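Local coordinates for glyoxalase-like domain protein (Staphylococcus aureus, PDB 3P8A), which is of unknown function but carries a glyoxalase-like domain of the VOC family, whose members include metal-dependent enzymes, at residues A[28-33]-A[70-75]; A[54-59]-A[94-99]. All coordinates share one frame; numbering follows the deposited sequence.

Contact 1 (A[28-33]-A[70-75]); sequences IIHYID and IELLDV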
loop_
_atom_site.group_PDB
_atom_site.type_symbol
_atom_site.label_atom_id
_atom_site.label_comp_id
_atom_site.label_asym_id
_atom_site.label_seq_id
_atom_site.Cartn_x
_atom_site.Cartn_y
_atom_site.Cartn_z
ATOM N N ILE A 28 1.252 -0.731 -2.996
ATOM C CA ILE A 28 0.510 -1.733 -2.265
ATOM C C ILE A 28 1.544 -2.685 -1.675
ATOM O O ILE A 28 2.532 -2.996 -2.333
ATOM C CB ILE A 28 -0.589 -2.458 -3.122
ATOM C CG1 ILE A 28 -1.414 -3.430 -2.255
ATOM C CG2 ILE A 28 -0.038 -3.123 -4.406
ATOM C CD1 ILE A 28 -2.801 -3.762 -2.833
ATOM N N ILE A 29 1.334 -3.127 -0.445
ATOM C CA ILE A 29 2.255 -4.037 0.233
ATOM C C ILE A 29 1.732 -5.426 0.216
ATOM O O ILE A 29 0.619 -5.679 0.688
ATOM C CB ILE A 29 2.568 -3.582 1.682
ATOM C CG1 ILE A 29 3.134 -2.151 1.694
ATOM C CG2 ILE A 29 3.538 -4.553 2.395
ATOM C CD1 ILE A 29 2.444 -1.304 2.647
ATOM N N HIS A 30 2.577 -6.346 -0.259
ATOM C CA HIS A 30 2.292 -7.767 -0.271
ATOM C C HIS A 30 3.341 -8.505 0.586
ATOM O O HIS A 30 4.520 -8.544 0.213
ATOM C CB HIS A 30 2.237 -8.289 -1.717
ATOM C CG HIS A 30 1.853 -9.740 -1.862
ATOM N ND1 HIS A 30 1.789 -10.342 -3.113
ATOM C CD2 HIS A 30 1.540 -10.662 -0.917
ATOM C CE1 HIS A 30 1.432 -11.599 -2.889
ATOM N NE2 HIS A 30 1.273 -11.841 -1.578
ATOM N N TYR A 31 2.901 -9.106 1.723
ATOM C CA TYR A 31 3.771 -9.897 2.589
ATOM C C TYR A 31 3.956 -11.294 1.978
ATOM O O TYR A 31 2.980 -11.995 1.764
ATOM C CB TYR A 31 3.289 -9.950 4.064
ATOM C CG TYR A 31 3.960 -11.038 4.888
ATOM C CD1 TYR A 31 3.206 -12.007 5.545
ATOM C CD2 TYR A 31 5.350 -11.143 4.947
ATOM C CE1 TYR A 31 3.815 -13.027 6.278
ATOM C CE2 TYR A 31 5.969 -12.209 5.599
ATOM C CZ TYR A 31 5.196 -13.135 6.283
ATOM O OH TYR A 31 5.804 -14.159 6.959
ATOM N N ILE A 32 5.219 -11.655 1.651
ATOM C CA ILE A 32 5.600 -12.939 1.046
ATOM C C ILE A 32 6.695 -13.594 1.871
ATOM O O ILE A 32 7.772 -13.028 1.996
ATOM C CB ILE A 32 6.011 -12.778 -0.458
ATOM C CG1 ILE A 32 4.782 -12.419 -1.314
ATOM C CG2 ILE A 32 6.682 -14.070 -1.002
ATOM C CD1 ILE A 32 5.045 -12.133 -2.764
ATOM N N ASP A 33 6.432 -14.790 2.409
ATOM C CA ASP A 33 7.441 -15.524 3.173
ATOM C C ASP A 33 8.492 -16.050 2.179
ATOM O O ASP A 33 8.121 -16.396 1.069
ATOM C CB ASP A 33 6.790 -16.708 3.908
ATOM C CG ASP A 33 7.792 -17.627 4.572
ATOM O OD1 ASP A 33 8.548 -17.148 5.434
ATOM O OD2 ASP A 33 7.800 -18.826 4.244
ATOM N N ILE A 70 4.427 -2.157 -6.682
ATOM C CA ILE A 70 4.062 -3.233 -5.779
ATOM C C ILE A 70 5.276 -3.436 -4.889
ATOM O O ILE A 70 6.382 -3.664 -5.398
ATOM C CB ILE A 70 3.709 -4.545 -6.537
ATOM C CG1 ILE A 70 2.551 -4.310 -7.548
ATOM C CG2 ILE A 70 3.340 -5.640 -5.515
ATOM C CD1 ILE A 70 2.467 -5.358 -8.700
ATOM N N GLU A 71 5.071 -3.366 -3.568
ATOM C CA GLU A 71 6.118 -3.635 -2.615
ATOM C C GLU A 71 5.910 -5.028 -2.067
ATOM O O GLU A 71 4.916 -5.291 -1.395
ATOM C CB GLU A 71 6.177 -2.587 -1.494
ATOM C CG GLU A 71 7.399 -2.778 -0.601
ATOM C CD GLU A 71 7.414 -2.012 0.705
ATOM O OE1 GLU A 71 6.336 -1.542 1.131
ATOM O OE2 GLU A 71 8.490 -1.945 1.340
ATOM N N LEU A 72 6.830 -5.941 -2.387
ATOM C CA LEU A 72 6.786 -7.295 -1.837
ATOM C C LEU A 72 7.653 -7.202 -0.609
ATOM O O LEU A 72 8.750 -6.683 -0.696
ATOM C CB LEU A 72 7.335 -8.331 -2.813
ATOM C CG LEU A 72 6.728 -8.407 -4.196
ATOM C CD1 LEU A 72 7.165 -9.650 -4.838
ATOM C CD2 LEU A 72 5.173 -8.337 -4.174
ATOM N N LEU A 73 7.152 -7.618 0.528
ATOM C CA LEU A 73 7.826 -7.429 1.800
ATOM C C LEU A 73 8.002 -8.717 2.552
ATOM O O LEU A 73 7.101 -9.546 2.564
ATOM C CB LEU A 73 7.009 -6.375 2.633
ATOM C CG LEU A 73 7.596 -5.860 3.984
ATOM C CD1 LEU A 73 8.835 -4.949 3.759
ATOM C CD2 LEU A 73 6.543 -5.115 4.787
ATOM N N ASP A 74 9.182 -8.895 3.200
ATOM C CA ASP A 74 9.448 -10.057 4.046
ATOM C C ASP A 74 10.263 -9.635 5.284
ATOM O O ASP A 74 10.778 -8.532 5.330
ATOM C CB ASP A 74 10.164 -11.156 3.254
ATOM C CG ASP A 74 10.209 -12.569 3.865
ATOM O OD1 ASP A 74 9.500 -12.818 4.889
ATOM O OD2 ASP A 74 10.859 -13.442 3.267
ATOM N N VAL A 75 10.368 -10.518 6.269
ATOM C CA VAL A 75 11.100 -10.265 7.497
ATOM C C VAL A 75 12.367 -11.112 7.558
ATOM O O VAL A 75 12.309 -12.336 7.401
ATOM C CB VAL A 75 10.198 -10.367 8.763
ATOM C CG1 VAL A 75 9.218 -11.532 8.686
ATOM C CG2 VAL A 75 11.008 -10.399 10.060
HETATM O O HOH W 1 8.565 -14.689 6.624
#
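I29 and L73 lie side by side on one face of two parallel strands, with I29 CG2 3.9 Å from L73 CD2. On the other face L72 packs against both H30 and I32. Its CD2 lies beside H30 CB, and its CD1 meets I32 CD1 at 3.9 Å. I32 lays its CG1 over the centre of the H30 ring. Four backbone hydrogen bonds join strands 24-31 and 69-75 as a parallel pair in the mixed sheet of the glyoxalase-like domain. E71 N binds I28 O, and H30 N returns a 2.8 Å bond to E71 O. L73 N then binds H30 O, and I32 N closes the ladder on L73 O. E71 runs beside I29, its OE1 3.3 Å from I29 CG1, while its OE2 bonds to N60 and to a glycerol probably from the crystallisation liquor. The polar edge lies at the C-terminal ends of the two segments. With CG anti to the backbone N (chi1 165°), the Y31 ring reaches along the strand, and its edge passes D74 OD1 at 3.7 Å from CE2. One water bonds to Y31 OH, D33 OD1 and D74 OD1, bridging two carboxylates that would otherwise probably repel; D74 OD2 takes the N-H of L35. Strand 24-31 lies between 69-75 and 106-113, strand 58-64 borders 69-75, and strand 266-272 of the second sheet packs on the H30, I70 and L72 face.

Contact 2 (A[54-59]-A[94-99]); sequences HKYGTF and FATQIV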
loop_
_atom_site.group_PDB
_atom_site.type_symbol
_atom_site.label_atom_id
_atom_site.label_comp_id
_atom_site.label_asym_id
_atom_site.label_seq_id
_atom_site.Cartn_x
_atom_site.Cartn_y
_atom_site.Cartn_z
ATOM N N HIS A 54 16.203 -1.078 8.549
ATOM C CA HIS A 54 16.937 -1.358 9.789
ATOM C C HIS A 54 16.114 -1.313 11.052
ATOM O O HIS A 54 16.311 -2.163 11.904
ATOM C CB HIS A 54 18.227 -0.531 9.937
ATOM C CG HIS A 54 19.154 -1.119 10.962
ATOM N ND1 HIS A 54 20.094 -2.080 10.620
ATOM C CD2 HIS A 54 19.195 -0.925 12.306
ATOM C CE1 HIS A 54 20.693 -2.416 11.755
ATOM N NE2 HIS A 54 20.188 -1.744 12.797
ATOM N N LYS A 55 15.176 -0.359 11.158
ATOM C CA LYS A 55 14.296 -0.207 12.324
ATOM C C LYS A 55 13.424 -1.437 12.593
ATOM O O LYS A 55 13.133 -1.734 13.755
ATOM C CB LYS A 55 13.340 0.964 12.110
ATOM C CG LYS A 55 13.924 2.345 12.319
ATOM C CD LYS A 55 13.018 3.431 11.718
ATOM C CE LYS A 55 11.667 3.576 12.387
ATOM N NZ LYS A 55 11.770 4.077 13.788
ATOM N N TYR A 56 12.973 -2.125 11.520
ATOM C CA TYR A 56 12.033 -3.243 11.627
ATOM C C TYR A 56 12.556 -4.634 11.362
ATOM O O TYR A 56 11.944 -5.590 11.830
ATOM C CB TYR A 56 10.805 -2.970 10.760
ATOM C CG TYR A 56 10.118 -1.656 11.069
ATOM C CD1 TYR A 56 9.403 -1.480 12.253
ATOM C CD2 TYR A 56 10.173 -0.592 10.174
ATOM C CE1 TYR A 56 8.777 -0.268 12.546
ATOM C CE2 TYR A 56 9.566 0.629 10.465
ATOM C CZ TYR A 56 8.849 0.776 11.640
ATOM O OH TYR A 56 8.219 1.962 11.901
ATOM N N GLY A 57 13.659 -4.758 10.628
ATOM C CA GLY A 57 14.238 -6.063 10.312
ATOM C C GLY A 57 13.612 -6.721 9.093
ATOM O O GLY A 57 13.703 -7.943 8.928
ATOM N N THR A 58 12.967 -5.903 8.229
ATOM C CA THR A 58 12.274 -6.331 7.003
ATOM C C THR A 58 13.076 -5.927 5.778
ATOM O O THR A 58 13.940 -5.049 5.874
ATOM C CB THR A 58 10.850 -5.741 6.926
ATOM O OG1 THR A 58 10.885 -4.321 7.125
ATOM C CG2 THR A 58 9.879 -6.391 7.891
ATOM N N PHE A 59 12.789 -6.567 4.626
ATOM C CA PHE A 59 13.394 -6.262 3.322
ATOM C C PHE A 59 12.345 -6.393 2.245
ATOM O O PHE A 59 11.345 -7.089 2.435
ATOM C CB PHE A 59 14.604 -7.169 3.006
ATOM C CG PHE A 59 14.318 -8.651 2.935
ATOM C CD1 PHE A 59 14.193 -9.410 4.095
ATOM C CD2 PHE A 59 14.231 -9.298 1.708
ATOM C CE1 PHE A 59 13.936 -10.780 4.026
ATOM C CE2 PHE A 59 13.972 -10.675 1.638
ATOM C CZ PHE A 59 13.830 -11.406 2.795
ATOM N N PHE A 94 3.774 -0.151 9.030
ATOM C CA PHE A 94 3.508 -1.095 7.947
ATOM C C PHE A 94 4.185 -2.453 8.175
ATOM O O PHE A 94 3.539 -3.476 7.974
ATOM C CB PHE A 94 3.878 -0.506 6.570
ATOM C CG PHE A 94 5.360 -0.483 6.306
ATOM C CD1 PHE A 94 5.960 -1.477 5.548
ATOM C CD2 PHE A 94 6.171 0.489 6.885
ATOM C CE1 PHE A 94 7.348 -1.486 5.355
ATOM C CE2 PHE A 94 7.557 0.458 6.723
ATOM C CZ PHE A 94 8.139 -0.520 5.946
ATOM N N ALA A 95 5.470 -2.480 8.615
ATOM C CA ALA A 95 6.218 -3.737 8.792
ATOM C C ALA A 95 5.672 -4.669 9.882
ATOM O O ALA A 95 5.591 -5.868 9.679
ATOM C CB ALA A 95 7.691 -3.439 9.035
ATOM N N THR A 96 5.294 -4.108 11.028
ATOM C CA THR A 96 4.797 -4.821 12.190
ATOM C C THR A 96 3.426 -5.452 11.965
ATOM O O THR A 96 3.026 -6.324 12.746
ATOM C CB THR A 96 4.919 -3.953 13.472
ATOM O OG1 THR A 96 4.226 -2.728 13.279
ATOM C CG2 THR A 96 6.375 -3.618 13.844
ATOM N N GLN A 97 2.716 -5.062 10.867
ATOM C CA GLN A 97 1.429 -5.656 10.470
ATOM C C GLN A 97 1.624 -7.133 10.210
ATOM O O GLN A 97 0.699 -7.907 10.465
ATOM C CB GLN A 97 0.862 -5.018 9.185
ATOM C CG GLN A 97 0.310 -3.628 9.385
ATOM C CD GLN A 97 -0.413 -3.167 8.147
ATOM O OE1 GLN A 97 -1.361 -3.806 7.669
ATOM N NE2 GLN A 97 -0.007 -2.033 7.621
ATOM N N ILE A 98 2.840 -7.527 9.747
ATOM C CA ILE A 98 3.245 -8.936 9.487
ATOM C C ILE A 98 3.020 -9.748 10.777
ATOM O O ILE A 98 2.369 -10.796 10.743
ATOM C CB ILE A 98 4.713 -9.058 8.962
ATOM C CG1 ILE A 98 4.874 -8.401 7.580
ATOM C CG2 ILE A 98 5.167 -10.546 8.877
ATOM C CD1 ILE A 98 6.386 -8.282 7.081
ATOM N N VAL A 99 3.483 -9.207 11.917
ATOM C CA VAL A 99 3.338 -9.844 13.241
ATOM C C VAL A 99 1.887 -9.810 13.734
ATOM O O VAL A 99 1.321 -10.839 14.105
ATOM C CB VAL A 99 4.305 -9.208 14.298
ATOM C CG1 VAL A 99 4.089 -9.829 15.690
ATOM C CG2 VAL A 99 5.755 -9.379 13.867
#
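Y56 CG stands anti to its own carbonyl carbon (chi1 -55°), which sets the ring beside A95. The A95 methyl is the centre of the contact: its CB lies 3.6 Å from Y56 CB and 3.6 Å from Y56 CG. It approaches the ring obliquely. T96 touches further along the same ring, with CG2 4.0 Å from Y56 CD1. The F94 ring meets Y56 at an oblique angle, the planes 75° apart and the centroids 5.9 Å from each other. The nearest ring atoms are Y56 CE2 and F94 CE2, at 4.3 Å. From the start of strand 58-64, T58 also reaches the A95 methyl. Its CG2 is likewise anti to the carbonyl carbon and packs against A95 CB at 3.8 Å. T58 CG2 also meets I98 CD1 at 4.1 Å, the two side chains running past one another with opposite headings. L73 of strand 69-75 touches T58, F94 and I98, and L81 of helix 78-84 touches Y56, A95 and T96. No hydrogen bond crosses between the segments. The polar ends find partners elsewhere: T58 OG1 with H53 ND1, and T96 OG1 with G90 O. Cohesion here therefore rests on buried van der Waals contact, centred on the A95 methyl, between the segment that leads into strand 58-64 and the one that runs into helix 97-100.

In the fold
From the N terminus, strand 24-31 comes first, then segment 54-59, which leads into strand 58-64, then strand 69-75 and finally segment 94-99, which runs into the short helix 97-100. Contact 1 closes the loop from 28-33 to 70-75. Contact 2 closes the loop from 54-59 to 94-99. The segments alternate, so the two loops cross. Their centres are about 10 Å apart and they touch directly. F59 N is probably hydrogen-bonded to D74 O, at 2.9 Å, where strand 58-64 runs antiparallel to 69-75. Y31 CZ also packs on I98 CG2 at 3.7 Å. Together they tie the inner strands of the eight-stranded sheet to helix 97-100.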